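Local coordinates for protein transcription termination factor FttA (Pyrococcus horikoshii, PDB 3AF6) that probably terminates transcription by cutting nascent RNA as it leaves RNA polymerase, using two zinc ions bound in a metallo-beta-lactamase-type nuclease, at residues Ile153-Ile156 with Arg157-Gln161; Lys165-Arg168 with Lys169-Gln173; Tyr267-Tyr271 with Asn272-Gly276. One frame throughout, in Å; residues are numbered along the deposited sequence.

Contact 1: Ile153-Ile156 with Arg157-Gln161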
# COMPACT_ATOMS: atom_id res chain seq x y z
N ILE A 153 -11.12 7.67 1.50
CA ILE A 153 -10.32 8.79 1.98
C ILE A 153 -11.13 9.68 2.92
O ILE A 153 -10.62 10.16 3.93
CB ILE A 153 -9.79 9.63 0.80
CG1 ILE A 153 -8.71 8.84 0.05
CG2 ILE A 153 -9.27 10.97 1.30
CD1 ILE A 153 -8.33 9.40 -1.29
N TYR A 154 -12.40 9.88 2.57
CA TYR A 154 -13.29 10.69 3.37
C TYR A 154 -13.48 10.03 4.73
O TYR A 154 -13.44 10.70 5.77
CB TYR A 154 -14.63 10.85 2.65
CG TYR A 154 -15.76 11.43 3.49
CD1 TYR A 154 -16.64 10.59 4.19
CD2 TYR A 154 -15.97 12.81 3.55
CE1 TYR A 154 -17.70 11.12 4.93
CE2 TYR A 154 -17.02 13.35 4.29
CZ TYR A 154 -17.89 12.50 4.98
OH TYR A 154 -18.94 13.03 5.70
N SER A 155 -13.67 8.72 4.72
CA SER A 155 -13.87 7.99 5.96
C SER A 155 -12.66 8.09 6.88
O SER A 155 -12.79 8.37 8.07
CB SER A 155 -14.17 6.53 5.68
OG SER A 155 -14.49 5.86 6.88
N ILE A 156 -11.47 7.87 6.33
CA ILE A 156 -10.25 7.95 7.12
C ILE A 156 -10.15 9.35 7.74
O ILE A 156 -9.94 9.50 8.95
CB ILE A 156 -9.01 7.68 6.24
CG1 ILE A 156 -9.05 6.24 5.73
CG2 ILE A 156 -7.75 7.94 7.03
CD1 ILE A 156 -7.91 5.88 4.81
N ARG A 157 -10.32 10.37 6.91
CA ARG A 157 -10.25 11.75 7.37
C ARG A 157 -11.24 11.97 8.50
O ARG A 157 -10.95 12.65 9.48
CB ARG A 157 -10.54 12.70 6.20
CG ARG A 157 -10.25 14.16 6.50
CD ARG A 157 -9.60 14.85 5.29
NE ARG A 157 -10.48 14.87 4.12
CZ ARG A 157 -10.10 15.28 2.91
NH1 ARG A 157 -8.85 15.71 2.71
NH2 ARG A 157 -10.96 15.28 1.90
N GLN A 158 -12.42 11.38 8.36
CA GLN A 158 -13.48 11.48 9.36
C GLN A 158 -13.02 10.86 10.68
O GLN A 158 -13.20 11.45 11.75
CB GLN A 158 -14.73 10.74 8.85
CG GLN A 158 -15.95 10.84 9.76
CD GLN A 158 -16.64 12.19 9.67
OE1 GLN A 158 -16.04 13.24 9.95
NE2 GLN A 158 -17.91 12.18 9.28
N ILE A 159 -12.43 9.68 10.60
CA ILE A 159 -11.95 8.96 11.78
C ILE A 159 -10.82 9.68 12.47
O ILE A 159 -10.77 9.75 13.70
CB ILE A 159 -11.49 7.54 11.40
CG1 ILE A 159 -12.68 6.73 10.88
CG2 ILE A 159 -10.86 6.85 12.59
CD1 ILE A 159 -12.32 5.41 10.30
N LEU A 160 -9.91 10.25 11.69
CA LEU A 160 -8.77 10.97 12.24
C LEU A 160 -9.15 12.26 12.96
O LEU A 160 -8.57 12.58 13.99
CB LEU A 160 -7.75 11.26 11.14
CG LEU A 160 -6.52 10.34 11.07
CD1 LEU A 160 -6.93 8.89 11.25
CD2 LEU A 160 -5.82 10.55 9.75
N GLN A 161 -10.12 13.00 12.42
CA GLN A 161 -10.52 14.26 13.04
C GLN A 161 -11.48 14.07 14.22
O GLN A 161 -11.48 14.87 15.16
CB GLN A 161 -11.14 15.21 12.01
CG GLN A 161 -12.32 14.65 11.23
CD GLN A 161 -12.98 15.68 10.31
OE1 GLN A 161 -13.83 15.34 9.47
NE2 GLN A 161 -12.59 16.95 10.46

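Contact 2: Lys165-Arg168 with Lys169-Gln173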
# COMPACT_ATOMS: atom_id res chain seq x y z
N LYS A 165 -8.36 13.07 20.07
CA LYS A 165 -7.95 12.73 21.43
C LYS A 165 -7.00 11.54 21.44
O LYS A 165 -5.81 11.69 21.75
CB LYS A 165 -9.18 12.42 22.29
CG LYS A 165 -9.58 13.54 23.24
CD LYS A 165 -9.93 14.82 22.48
CE LYS A 165 -10.25 15.96 23.43
NZ LYS A 165 -10.63 17.20 22.69
N ASP A 166 -7.51 10.37 21.09
CA ASP A 166 -6.70 9.16 21.07
C ASP A 166 -5.41 9.31 20.27
O ASP A 166 -4.32 9.09 20.80
CB ASP A 166 -7.50 7.98 20.50
CG ASP A 166 -8.64 7.55 21.41
OD1 ASP A 166 -8.48 7.64 22.65
OD2 ASP A 166 -9.69 7.12 20.88
N ARG A 167 -5.53 9.68 19.00
CA ARG A 167 -4.36 9.83 18.15
C ARG A 167 -3.22 10.59 18.82
O ARG A 167 -2.05 10.25 18.65
CB ARG A 167 -4.72 10.51 16.83
CG ARG A 167 -3.52 10.74 15.92
CD ARG A 167 -3.88 10.50 14.46
NE ARG A 167 -3.61 9.13 14.03
CZ ARG A 167 -2.42 8.69 13.62
NH1 ARG A 167 -2.28 7.43 13.26
NH2 ARG A 167 -1.38 9.51 13.57
N ARG A 168 -3.56 11.61 19.60
CA ARG A 168 -2.57 12.41 20.30
C ARG A 168 -1.91 11.54 21.37
O ARG A 168 -0.69 11.52 21.53
CB ARG A 168 -3.25 13.61 20.96
CG ARG A 168 -2.32 14.68 21.50
CD ARG A 168 -3.10 15.66 22.39
NE ARG A 168 -4.43 15.94 21.85
CZ ARG A 168 -5.43 16.48 22.54
NH1 ARG A 168 -5.26 16.80 23.82
NH2 ARG A 168 -6.61 16.69 21.97
N LYS A 169 -2.73 10.80 22.11
CA LYS A 169 -2.24 9.93 23.16
C LYS A 169 -1.31 8.90 22.55
O LYS A 169 -0.19 8.70 23.02
CB LYS A 169 -3.42 9.24 23.85
CG LYS A 169 -3.02 8.23 24.92
CD LYS A 169 -4.25 7.68 25.63
CE LYS A 169 -3.86 6.77 26.79
NZ LYS A 169 -5.03 6.36 27.61
N PHE A 170 -1.78 8.26 21.49
CA PHE A 170 -1.05 7.23 20.76
C PHE A 170 0.30 7.70 20.26
O PHE A 170 1.30 6.99 20.40
CB PHE A 170 -1.90 6.75 19.58
CG PHE A 170 -1.13 6.01 18.53
CD1 PHE A 170 -0.68 4.71 18.77
CD2 PHE A 170 -0.83 6.61 17.31
CE1 PHE A 170 0.04 4.02 17.80
CE2 PHE A 170 -0.11 5.93 16.33
CZ PHE A 170 0.33 4.63 16.58
N LEU A 171 0.34 8.88 19.65
CA LEU A 171 1.59 9.39 19.13
C LEU A 171 2.59 9.71 20.23
O LEU A 171 3.79 9.44 20.07
CB LEU A 171 1.33 10.62 18.26
CG LEU A 171 0.53 10.33 16.98
CD1 LEU A 171 0.23 11.63 16.25
CD2 LEU A 171 1.30 9.37 16.09
N ARG A 172 2.13 10.26 21.34
CA ARG A 172 3.06 10.57 22.43
C ARG A 172 3.70 9.28 22.95
O ARG A 172 4.89 9.26 23.24
CB ARG A 172 2.36 11.32 23.57
CG ARG A 172 2.59 12.84 23.53
CD ARG A 172 2.18 13.55 24.83
NE ARG A 172 0.74 13.76 24.95
CZ ARG A 172 0.04 14.65 24.23
NH1 ARG A 172 0.65 15.41 23.33
NH2 ARG A 172 -1.26 14.77 24.42
N GLN A 173 2.90 8.22 23.06
CA GLN A 173 3.41 6.94 23.53
C GLN A 173 4.48 6.41 22.57
O GLN A 173 5.61 6.16 22.98
CB GLN A 173 2.28 5.92 23.65
CG GLN A 173 1.37 6.15 24.85
CD GLN A 173 0.11 5.28 24.81
OE1 GLN A 173 -0.59 5.13 25.81
NE2 GLN A 173 -0.17 4.71 23.63

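Contact 3: Tyr267-Tyr271 with Asn272-Gly276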
# COMPACT_ATOMS: atom_id res chain seq x y z
N TYR A 267 -6.55 -8.28 12.24
CA TYR A 267 -6.81 -9.42 13.11
C TYR A 267 -6.10 -9.19 14.44
O TYR A 267 -6.58 -9.60 15.50
CB TYR A 267 -6.24 -10.68 12.47
CG TYR A 267 -6.54 -11.97 13.21
CD1 TYR A 267 -7.72 -12.67 12.96
CD2 TYR A 267 -5.62 -12.51 14.11
CE1 TYR A 267 -7.98 -13.88 13.58
CE2 TYR A 267 -5.88 -13.73 14.74
CZ TYR A 267 -7.06 -14.41 14.46
OH TYR A 267 -7.32 -15.61 15.06
N LEU A 268 -4.95 -8.54 14.36
CA LEU A 268 -4.13 -8.26 15.52
C LEU A 268 -4.83 -7.41 16.57
O LEU A 268 -4.61 -7.61 17.77
CB LEU A 268 -2.84 -7.57 15.06
CG LEU A 268 -1.52 -8.31 15.25
CD1 LEU A 268 -1.71 -9.83 15.21
CD2 LEU A 268 -0.56 -7.83 14.16
N PHE A 269 -5.66 -6.48 16.13
CA PHE A 269 -6.38 -5.60 17.03
C PHE A 269 -7.64 -6.28 17.57
O PHE A 269 -8.03 -6.08 18.71
CB PHE A 269 -6.73 -4.29 16.31
CG PHE A 269 -5.54 -3.43 15.99
CD1 PHE A 269 -4.91 -2.69 16.98
CD2 PHE A 269 -5.03 -3.38 14.70
CE1 PHE A 269 -3.78 -1.91 16.69
CE2 PHE A 269 -3.91 -2.59 14.40
CZ PHE A 269 -3.28 -1.86 15.40
N ARG A 270 -8.27 -7.09 16.73
CA ARG A 270 -9.47 -7.82 17.13
C ARG A 270 -9.20 -8.55 18.44
O ARG A 270 -10.07 -8.62 19.30
CB ARG A 270 -9.86 -8.83 16.05
CG ARG A 270 -11.03 -9.74 16.44
CD ARG A 270 -11.15 -10.91 15.48
NE ARG A 270 -12.19 -11.85 15.87
CZ ARG A 270 -12.29 -13.09 15.39
NH1 ARG A 270 -11.42 -13.54 14.51
NH2 ARG A 270 -13.27 -13.89 15.81
N TYR A 271 -7.99 -9.09 18.59
CA TYR A 271 -7.59 -9.82 19.79
C TYR A 271 -6.67 -9.05 20.74
O TYR A 271 -6.11 -9.63 21.66
CB TYR A 271 -6.91 -11.13 19.41
CG TYR A 271 -7.86 -12.16 18.84
CD1 TYR A 271 -8.86 -12.74 19.63
CD2 TYR A 271 -7.74 -12.58 17.52
CE1 TYR A 271 -9.72 -13.71 19.11
CE2 TYR A 271 -8.59 -13.54 16.99
CZ TYR A 271 -9.57 -14.11 17.78
OH TYR A 271 -10.39 -15.08 17.24
N ASN A 272 -6.54 -7.74 20.54
CA ASN A 272 -5.67 -6.93 21.39
C ASN A 272 -4.24 -7.47 21.51
O ASN A 272 -3.66 -7.48 22.59
CB ASN A 272 -6.26 -6.82 22.79
CG ASN A 272 -7.37 -5.80 22.86
OD1 ASN A 272 -8.40 -5.95 22.21
ND2 ASN A 272 -7.16 -4.76 23.66
N LEU A 273 -3.68 -7.91 20.39
CA LEU A 273 -2.33 -8.45 20.41
C LEU A 273 -1.29 -7.38 20.15
O LEU A 273 -0.09 -7.65 20.24
CB LEU A 273 -2.19 -9.56 19.37
CG LEU A 273 -3.11 -10.77 19.55
CD1 LEU A 273 -2.88 -11.76 18.41
CD2 LEU A 273 -2.85 -11.42 20.90
N PHE A 274 -1.73 -6.16 19.84
CA PHE A 274 -0.78 -5.11 19.52
C PHE A 274 -1.43 -3.74 19.43
O PHE A 274 -2.58 -3.61 19.00
CB PHE A 274 -0.14 -5.46 18.17
CG PHE A 274 0.65 -4.35 17.54
CD1 PHE A 274 1.92 -4.02 18.01
CD2 PHE A 274 0.17 -3.68 16.42
CE1 PHE A 274 2.70 -3.05 17.37
CE2 PHE A 274 0.93 -2.71 15.76
CZ PHE A 274 2.20 -2.40 16.23
N ASP A 275 -0.72 -2.71 19.87
CA ASP A 275 -1.25 -1.36 19.75
C ASP A 275 -0.11 -0.37 19.58
O ASP A 275 -0.09 0.71 20.16
CB ASP A 275 -2.16 -0.98 20.92
CG ASP A 275 -1.41 -0.62 22.16
OD1 ASP A 275 -1.93 0.23 22.91
OD2 ASP A 275 -0.33 -1.19 22.40
N GLY A 276 0.86 -0.76 18.75
CA GLY A 276 2.00 0.08 18.46
C GLY A 276 1.75 0.71 17.10
O GLY A 276 0.64 0.61 16.57

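Contact 1: Ile153-Ile156 with Arg157-Gln161
The ring of Tyr154 and the side-chain amide of Gln158 stand one turn apart, side by side and pointing the same way, with their planes 54° apart. This is a loose flank-to-flank approach and not a stack. Tyrosine and glutamine suit this outward side of the helix because both are long side chains that carry polar ends. A first torsion of -176°, which sets CG opposite the backbone N, and a bend at the next bond carry the Gln158 chain alongside the tyrosine. The Arg157 chain bends at chi2 and chi3 and takes its flat guanidinium away from this pair to Glu114, with which NH2 forms a salt bridge.

Beneath the side chains runs ordinary alpha-helical bonding between residues four apart, from Arg157 N to Ile153 O at 3.0 Å through to Leu160 N and Ile156 O at 2.8 Å. Gln158 and Ile159 bond in the same way to the carbonyls of Tyr154 and Ser155. On the inner side, Ile156 CG2 touches Leu160 CD2 at 4.2 Å. Separately, the small Ser155 lies beside Ile159, its OG 4.1 Å from Ile159 CD1.

The branched aliphatic residues suit their side because it rests on other helices. Ile153 lies against Asp286 of helix 282-301, Ile156 against Asp286 and Arg285, and Leu160 against Arg285, while Ile156, Ile159 and Leu160 meet Ile317 of helix 310-319. Helix 151-161 thus packs its apolar side on these two helices of the metallo-beta-lactamase part.

Contact 2: Lys165-Arg168 with Lys169-Gln173
Arg167 meets both Phe170 and Leu171 across one turn of alpha helix 164-178, the long helix that follows 151-161 in the KH region. The backbone supplies the first kind of interaction, bonds between residues four apart: Phe170 N lies 2.8 Å from Asp166 O, and Leu171 N 2.9 Å from Arg167 O. Lys169 and Arg172 repeat the pattern with Lys165 and Arg168, and Leu171 also has a backbone hydrogen bond to Gly39, outside the helix.

Charges form the second group, on more exposed sides. Lys169 runs out fully extended, and its NZ is 6.2 Å from Asp166 OD1, so the opposite charges are not in contact. Arg168 and Arg172 lie alongside one another, though the model is too crowded between them for their exact spacing to be trusted. Arg172 NH1 forms a salt bridge with Glu36, Asp166 has a long, weak ion pair with Lys318, and Arg167 NH1 makes weak hydrogen bonds to the carbonyls of Lys318 and Thr320.

Apolar and flat-group contacts complete the account. Phe170 and Leu171, both buried, press on Ile321 of strand 320-322, and the ring of Phe170 also meets that of His319; large apolar groups are apt here, where the helix lies against the metallo-beta-lactamase part. Arg167 and Phe170 lie side by side and point the same way; the ring's CD2 sits over one face of the guanidinium, and the two planes are 62° apart. Arginine suits this place because its methylenes can serve as hydrocarbon while its tip remains polar: CG lies 3.9 Å from Leu171 CD1. At the far end of the same chain, Arg167 NH2 rests 3.7 Å from Leu171 CD2.

Contact 3: Tyr267-Tyr271 with Asn272-Gly276
The backbone of Leu268-Leu273 closes the short helix 267-270 with a Schellman motif: Leu273 N bonds to Leu268 O at 2.8 Å and Asn272 N to Phe269 O at 2.9 Å, while Asn272, the C-prime residue, takes the left-handed conformation (phi 53°). The first bond runs almost straight out from its carbonyl (C=O...N 170°); in the second the donor stands well above the carbonyl plane. Asparagine tolerates positive phi better than most residues other than glycine, which suits it to this exposed reversal.

The motif's hydrophobic contact is also present. Leu268 and Leu273 cross at about a right angle, CD1 to CD1 at 3.9 Å. Leu273 CG also lies 3.8 Å from Tyr271 CB. Further along, Phe274 swings its ring beside its own carbonyl carbon (chi1 168°), next to Phe269, with CD2 4.0 Å from Phe269 CZ. Both phenylalanines are buried, which suits their wholly apolar rings.

Phe269 packs on Glu315, Val316 and His319 of helix 310-319, whereas Leu268 and Phe274 lie on Ile252 of strand 251-253. The reversal thereby turns the chain from helix 267-270 toward strand 278-280, the neighbour of 251-253 in the same sheet.

Overall arrangement
Helix 310-319 is common ground for all three contacts: Ile317 receives contact 1, Lys318 and His319 meet contact 2, and His319 also touches Phe269 of contact 3. Contact 1 is largely at the surface; the other two are partly buried. Contacts 1 and 2 belong to consecutive helices of the KH region and meet where Leu160 CG lies 4.3 Å from Arg167 CD. Contact 3 belongs to the metallo-beta-lactamase part and touches contact 2 through Phe170 CE1 and Gly276 O, 3.7 Å apart, but not contact 1. The chemistry follows: regular helical turns in the first two, mostly neutral polar outside in contact 1 and charged in contact 2, and a helix end sealed by leucines and phenylalanines in the third.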